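Aminotransferase class I and II (Streptococcus suis 89/1591, PDB 3OP7) probably catalyses pyridoxal-phosphate-dependent transfer of amino groups, carrying the cofactor as a Schiff base on an active-site lysine. Local coordinates at residues Ile160-Asp172 and Tyr300-Lys312. Sequence-based numbering, arbitrary orientation.
Sequences INNANNPTGAVMD and YIRPAVVSTSFVK. With EDO (1,2-ethanediol), chain F.
Pro-166 sets its CG over the face of the Phe-310 ring. This CG stands over the ring centre, 3.7 Å from the centroid of the Phe-310 ring, in a CH-pi contact. Phe-310 CG is anti to the backbone N (chi1 -154°), which brings the ring under the proline. On the carbonyl side of Pro-166, Thr-308 OG1 donates to Pro-166 O at 2.9 Å from above the carbonyl plane. Thr-308 CG2 packs by Asn-164 O and Pro-166 O alike. Gly-168 has a positive phi, and its CA lies 3.5 Å from Val-306 CG2 and 3.8 Å from Pro-303 CB. A nearly straight bond of 2.8 Å joins Ala-304 N to Gly-168 O. Ala-304 CB then meets Val-170 CG1 at 3.7 Å. Two waters bridge Thr-167 O to Ile-301 O, and one of them also accepts from Phe-310 N.

Asn-165, joined to Pro-166 by a cis peptide, bonds O3 of the cofactor-modified lysine at position 222 through ND2, and Arg-347 through OD1. The two sheets fit a fold-type I PLP enzyme, with large and small domains probably meeting here. The loop after strand 157-161 packs on the loop leading into strand 309-313 and on Phe-310, beside strand 345-348, while helix 270-294 packs on Tyr-300.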
loop_
_atom_site.group_PDB
_atom_site.type_symbol
_atom_site.label_atom_id
_atom_site.label_comp_id
_atom_site.label_asym_id
_atom_site.label_seq_id
_atom_site.Cartn_x
_atom_site.Cartn_y
_atom_site.Cartn_z
ATOM N N ILE A 160 -16.966 -0.113 11.682
ATOM C CA ILE A 160 -16.873 0.921 12.683
ATOM C C ILE A 160 -15.436 1.425 12.820
ATOM O O ILE A 160 -14.494 0.787 12.360
ATOM C CB ILE A 160 -17.358 0.410 14.052
ATOM C CG1 ILE A 160 -16.440 -0.689 14.623
ATOM C CG2 ILE A 160 -18.844 -0.059 13.988
ATOM C CD1 ILE A 160 -16.847 -1.070 16.118
ATOM N N ASN A 161 -15.275 2.565 13.486
ATOM C CA ASN A 161 -13.994 3.198 13.708
ATOM C C ASN A 161 -14.091 3.583 15.198
ATOM O O ASN A 161 -14.942 4.371 15.610
ATOM C CB ASN A 161 -13.896 4.381 12.744
ATOM C CG ASN A 161 -12.577 5.147 12.774
ATOM O OD1 ASN A 161 -12.555 6.310 12.307
ATOM N ND2 ASN A 161 -11.485 4.527 13.236
ATOM N N ASN A 162 -13.238 2.981 16.015
ATOM C CA ASN A 162 -13.367 3.056 17.462
ATOM C C ASN A 162 -11.976 3.297 18.087
ATOM O O ASN A 162 -11.161 2.370 18.139
ATOM C CB ASN A 162 -13.965 1.763 18.018
ATOM C CG ASN A 162 -14.708 1.980 19.346
ATOM O OD1 ASN A 162 -15.316 3.067 19.586
ATOM N ND2 ASN A 162 -14.631 0.989 20.239
ATOM N N ALA A 163 -11.685 4.509 18.587
ATOM C CA ALA A 163 -12.557 5.704 18.512
ATOM C C ALA A 163 -12.762 6.251 17.131
ATOM O O ALA A 163 -11.971 5.958 16.240
ATOM C CB ALA A 163 -11.972 6.806 19.416
ATOM N N ASN A 164 -13.775 7.106 16.934
ATOM C CA ASN A 164 -14.147 7.510 15.569
ATOM C C ASN A 164 -13.390 8.751 15.089
ATOM O O ASN A 164 -13.122 9.630 15.860
ATOM C CB ASN A 164 -15.654 7.814 15.502
ATOM C CG ASN A 164 -16.178 7.853 14.047
ATOM O OD1 ASN A 164 -15.567 7.298 13.113
ATOM N ND2 ASN A 164 -17.303 8.509 13.851
ATOM N N ASN A 165 -13.063 8.806 13.806
ATOM C CA ASN A 165 -12.549 10.005 13.127
ATOM C C ASN A 165 -13.742 10.560 12.347
ATOM O O ASN A 165 -14.173 9.924 11.366
ATOM C CB ASN A 165 -11.404 9.578 12.183
ATOM C CG ASN A 165 -10.730 10.741 11.482
ATOM O OD1 ASN A 165 -11.307 11.771 11.274
ATOM N ND2 ASN A 165 -9.485 10.522 11.052
ATOM N N PRO A 166 -14.216 11.783 12.678
ATOM C CA PRO A 166 -13.528 12.897 13.365
ATOM C C PRO A 166 -13.834 13.191 14.809
ATOM O O PRO A 166 -13.199 14.065 15.407
ATOM C CB PRO A 166 -13.963 14.081 12.498
ATOM C CG PRO A 166 -15.450 13.757 12.254
ATOM C CD PRO A 166 -15.493 12.256 12.095
ATOM N N THR A 167 -14.825 12.504 15.389
ATOM C CA THR A 167 -15.374 12.889 16.680
ATOM C C THR A 167 -14.572 12.541 17.921
ATOM O O THR A 167 -14.682 13.224 18.943
ATOM C CB THR A 167 -16.766 12.244 16.887
ATOM O OG1 THR A 167 -16.614 10.815 16.916
ATOM C CG2 THR A 167 -17.737 12.695 15.778
ATOM N N GLY A 168 -13.757 11.497 17.834
ATOM C CA GLY A 168 -13.000 11.062 18.987
ATOM C C GLY A 168 -13.831 10.281 19.977
ATOM O O GLY A 168 -13.330 9.974 21.073
ATOM N N ALA A 169 -15.115 10.017 19.663
ATOM C CA ALA A 169 -16.026 9.316 20.588
ATOM C C ALA A 169 -15.797 7.802 20.504
ATOM O O ALA A 169 -15.432 7.294 19.453
ATOM C CB ALA A 169 -17.505 9.622 20.232
ATOM N N VAL A 170 -16.033 7.088 21.600
ATOM C CA VAL A 170 -15.706 5.675 21.657
ATOM C C VAL A 170 -16.931 4.848 22.121
ATOM O O VAL A 170 -17.736 5.300 22.910
ATOM C CB VAL A 170 -14.430 5.504 22.558
ATOM C CG1 VAL A 170 -14.828 5.527 24.049
ATOM C CG2 VAL A 170 -13.616 4.324 22.205
HETATM N N MSE A 171 -17.078 3.668 21.536
HETATM C CA MSE A 171 -18.009 2.659 22.039
HETATM C C MSE A 171 -17.335 1.819 23.085
HETATM O O MSE A 171 -16.362 1.127 22.800
HETATM C CB MSE A 171 -18.458 1.725 20.921
HETATM C CG MSE A 171 -19.168 2.407 19.775
HETATM SE SE MSE A 171 -19.227 1.287 18.160
HETATM C CE MSE A 171 -20.403 2.423 17.119
ATOM N N ASP A 172 -17.896 1.786 24.264
ATOM C CA ASP A 172 -17.308 0.972 25.316
ATOM C C ASP A 172 -17.753 -0.499 25.209
ATOM O O ASP A 172 -18.501 -0.892 24.295
ATOM C CB ASP A 172 -17.571 1.584 26.696
ATOM C CG ASP A 172 -19.028 1.578 27.104
ATOM O OD1 ASP A 172 -19.890 0.955 26.460
ATOM O OD2 ASP A 172 -19.312 2.207 28.122
ATOM N N TYR A 300 -18.263 21.651 22.063
ATOM C CA TYR A 300 -18.075 20.288 21.517
ATOM C C TYR A 300 -18.444 19.172 22.491
ATOM O O TYR A 300 -18.718 19.442 23.682
ATOM C CB TYR A 300 -16.653 20.132 20.974
ATOM C CG TYR A 300 -15.507 19.825 21.926
ATOM C CD1 TYR A 300 -15.557 20.118 23.289
ATOM C CD2 TYR A 300 -14.317 19.366 21.428
ATOM C CE1 TYR A 300 -14.440 19.878 24.127
ATOM C CE2 TYR A 300 -13.214 19.113 22.256
ATOM C CZ TYR A 300 -13.279 19.366 23.594
ATOM O OH TYR A 300 -12.183 19.130 24.407
ATOM N N ILE A 301 -18.458 17.940 21.950
ATOM C CA ILE A 301 -18.488 16.721 22.768
ATOM C C ILE A 301 -17.047 16.264 22.903
ATOM O O ILE A 301 -16.440 15.787 21.917
ATOM C CB ILE A 301 -19.321 15.582 22.154
ATOM C CG1 ILE A 301 -20.769 16.046 21.870
ATOM C CG2 ILE A 301 -19.338 14.397 23.115
ATOM C CD1 ILE A 301 -21.547 16.281 23.094
ATOM N N ARG A 302 -16.506 16.464 24.108
ATOM C CA ARG A 302 -15.103 16.140 24.398
ATOM C C ARG A 302 -14.763 14.715 23.978
ATOM O O ARG A 302 -15.434 13.783 24.410
ATOM C CB ARG A 302 -14.840 16.326 25.905
ATOM C CG ARG A 302 -13.398 16.165 26.365
ATOM C CD ARG A 302 -13.359 16.193 27.870
ATOM N NE ARG A 302 -12.023 16.236 28.457
ATOM C CZ ARG A 302 -11.341 15.199 28.954
ATOM N NH1 ARG A 302 -11.806 13.965 28.892
ATOM N NH2 ARG A 302 -10.148 15.405 29.514
ATOM N N PRO A 303 -13.711 14.551 23.158
ATOM C CA PRO A 303 -13.288 13.223 22.677
ATOM C C PRO A 303 -12.831 12.344 23.836
ATOM O O PRO A 303 -12.508 12.845 24.904
ATOM C CB PRO A 303 -12.144 13.543 21.746
ATOM C CG PRO A 303 -11.577 14.823 22.272
ATOM C CD PRO A 303 -12.774 15.596 22.704
ATOM N N ALA A 304 -12.788 11.043 23.621
ATOM C CA ALA A 304 -12.419 10.126 24.685
ATOM C C ALA A 304 -10.864 10.063 24.812
ATOM O O ALA A 304 -10.296 8.990 24.780
ATOM C CB ALA A 304 -13.000 8.711 24.370
ATOM N N VAL A 305 -10.225 11.223 25.036
ATOM C CA VAL A 305 -8.763 11.338 25.202
ATOM C C VAL A 305 -8.075 10.579 24.057
ATOM O O VAL A 305 -7.265 9.671 24.261
ATOM C CB VAL A 305 -8.280 10.899 26.623
ATOM C CG1 VAL A 305 -6.889 11.473 26.920
ATOM C CG2 VAL A 305 -9.272 11.343 27.757
ATOM N N VAL A 306 -8.429 11.011 22.847
ATOM C CA VAL A 306 -7.728 10.668 21.620
ATOM C C VAL A 306 -7.481 11.956 20.848
ATOM O O VAL A 306 -8.161 12.957 21.053
ATOM C CB VAL A 306 -8.512 9.612 20.754
ATOM C CG1 VAL A 306 -8.689 8.280 21.537
ATOM C CG2 VAL A 306 -9.870 10.131 20.314
ATOM N N SER A 307 -6.559 11.909 19.908
ATOM C CA SER A 307 -6.033 13.108 19.224
ATOM C C SER A 307 -6.899 13.671 18.075
ATOM O O SER A 307 -6.347 14.269 17.125
ATOM C CB SER A 307 -4.606 12.770 18.673
ATOM O OG SER A 307 -4.578 11.682 17.731
ATOM N N THR A 308 -8.225 13.442 18.087
ATOM C CA THR A 308 -9.096 14.118 17.121
ATOM C C THR A 308 -10.278 14.704 17.876
ATOM O O THR A 308 -10.691 14.200 18.923
ATOM C CB THR A 308 -9.545 13.233 15.942
ATOM O OG1 THR A 308 -10.368 13.998 15.017
ATOM C CG2 THR A 308 -10.290 11.972 16.431
ATOM N N SER A 309 -10.755 15.848 17.406
ATOM C CA SER A 309 -11.954 16.445 17.970
ATOM C C SER A 309 -12.761 17.121 16.873
ATOM O O SER A 309 -12.259 17.408 15.776
ATOM C CB SER A 309 -11.649 17.479 19.096
ATOM O OG SER A 309 -10.986 18.621 18.577
ATOM N N PHE A 310 -14.028 17.378 17.177
ATOM C CA PHE A 310 -14.984 17.863 16.161
ATOM C C PHE A 310 -15.751 18.949 16.870
ATOM O O PHE A 310 -16.605 18.670 17.706
ATOM C CB PHE A 310 -15.887 16.746 15.679
ATOM C CG PHE A 310 -16.447 16.928 14.278
ATOM C CD1 PHE A 310 -15.657 17.332 13.228
ATOM C CD2 PHE A 310 -17.787 16.668 14.031
ATOM C CE1 PHE A 310 -16.177 17.443 11.928
ATOM C CE2 PHE A 310 -18.322 16.805 12.768
ATOM C CZ PHE A 310 -17.505 17.166 11.700
ATOM N N VAL A 311 -15.431 20.184 16.508
ATOM C CA VAL A 311 -15.850 21.330 17.273
ATOM C C VAL A 311 -16.970 22.032 16.514
ATOM O O VAL A 311 -16.924 22.203 15.286
ATOM C CB VAL A 311 -14.640 22.267 17.484
ATOM C CG1 VAL A 311 -15.011 23.502 18.206
ATOM C CG2 VAL A 311 -13.530 21.534 18.224
ATOM N N LYS A 312 -18.012 22.383 17.250
ATOM C CA LYS A 312 -19.182 23.031 16.672
ATOM C C LYS A 312 -19.004 24.544 16.701
ATOM O O LYS A 312 -18.905 25.122 17.779
ATOM C CB LYS A 312 -20.429 22.655 17.479
ATOM C CG LYS A 312 -21.730 23.006 16.796
ATOM C CD LYS A 312 -22.902 22.734 17.726
ATOM C CE LYS A 312 -24.242 22.669 16.993
ATOM N NZ LYS A 312 -25.257 21.989 17.865
HETATM C C1 EDO F . -17.770 8.278 24.644
HETATM O O1 EDO F . -16.782 8.892 23.787
HETATM C C2 EDO F . -19.168 8.318 24.015
HETATM O O2 EDO F . -19.568 9.668 23.703
HETATM O O HOH W 1 -14.811 15.892 19.620
HETATM O O HOH W 2 -16.660 13.137 20.959
#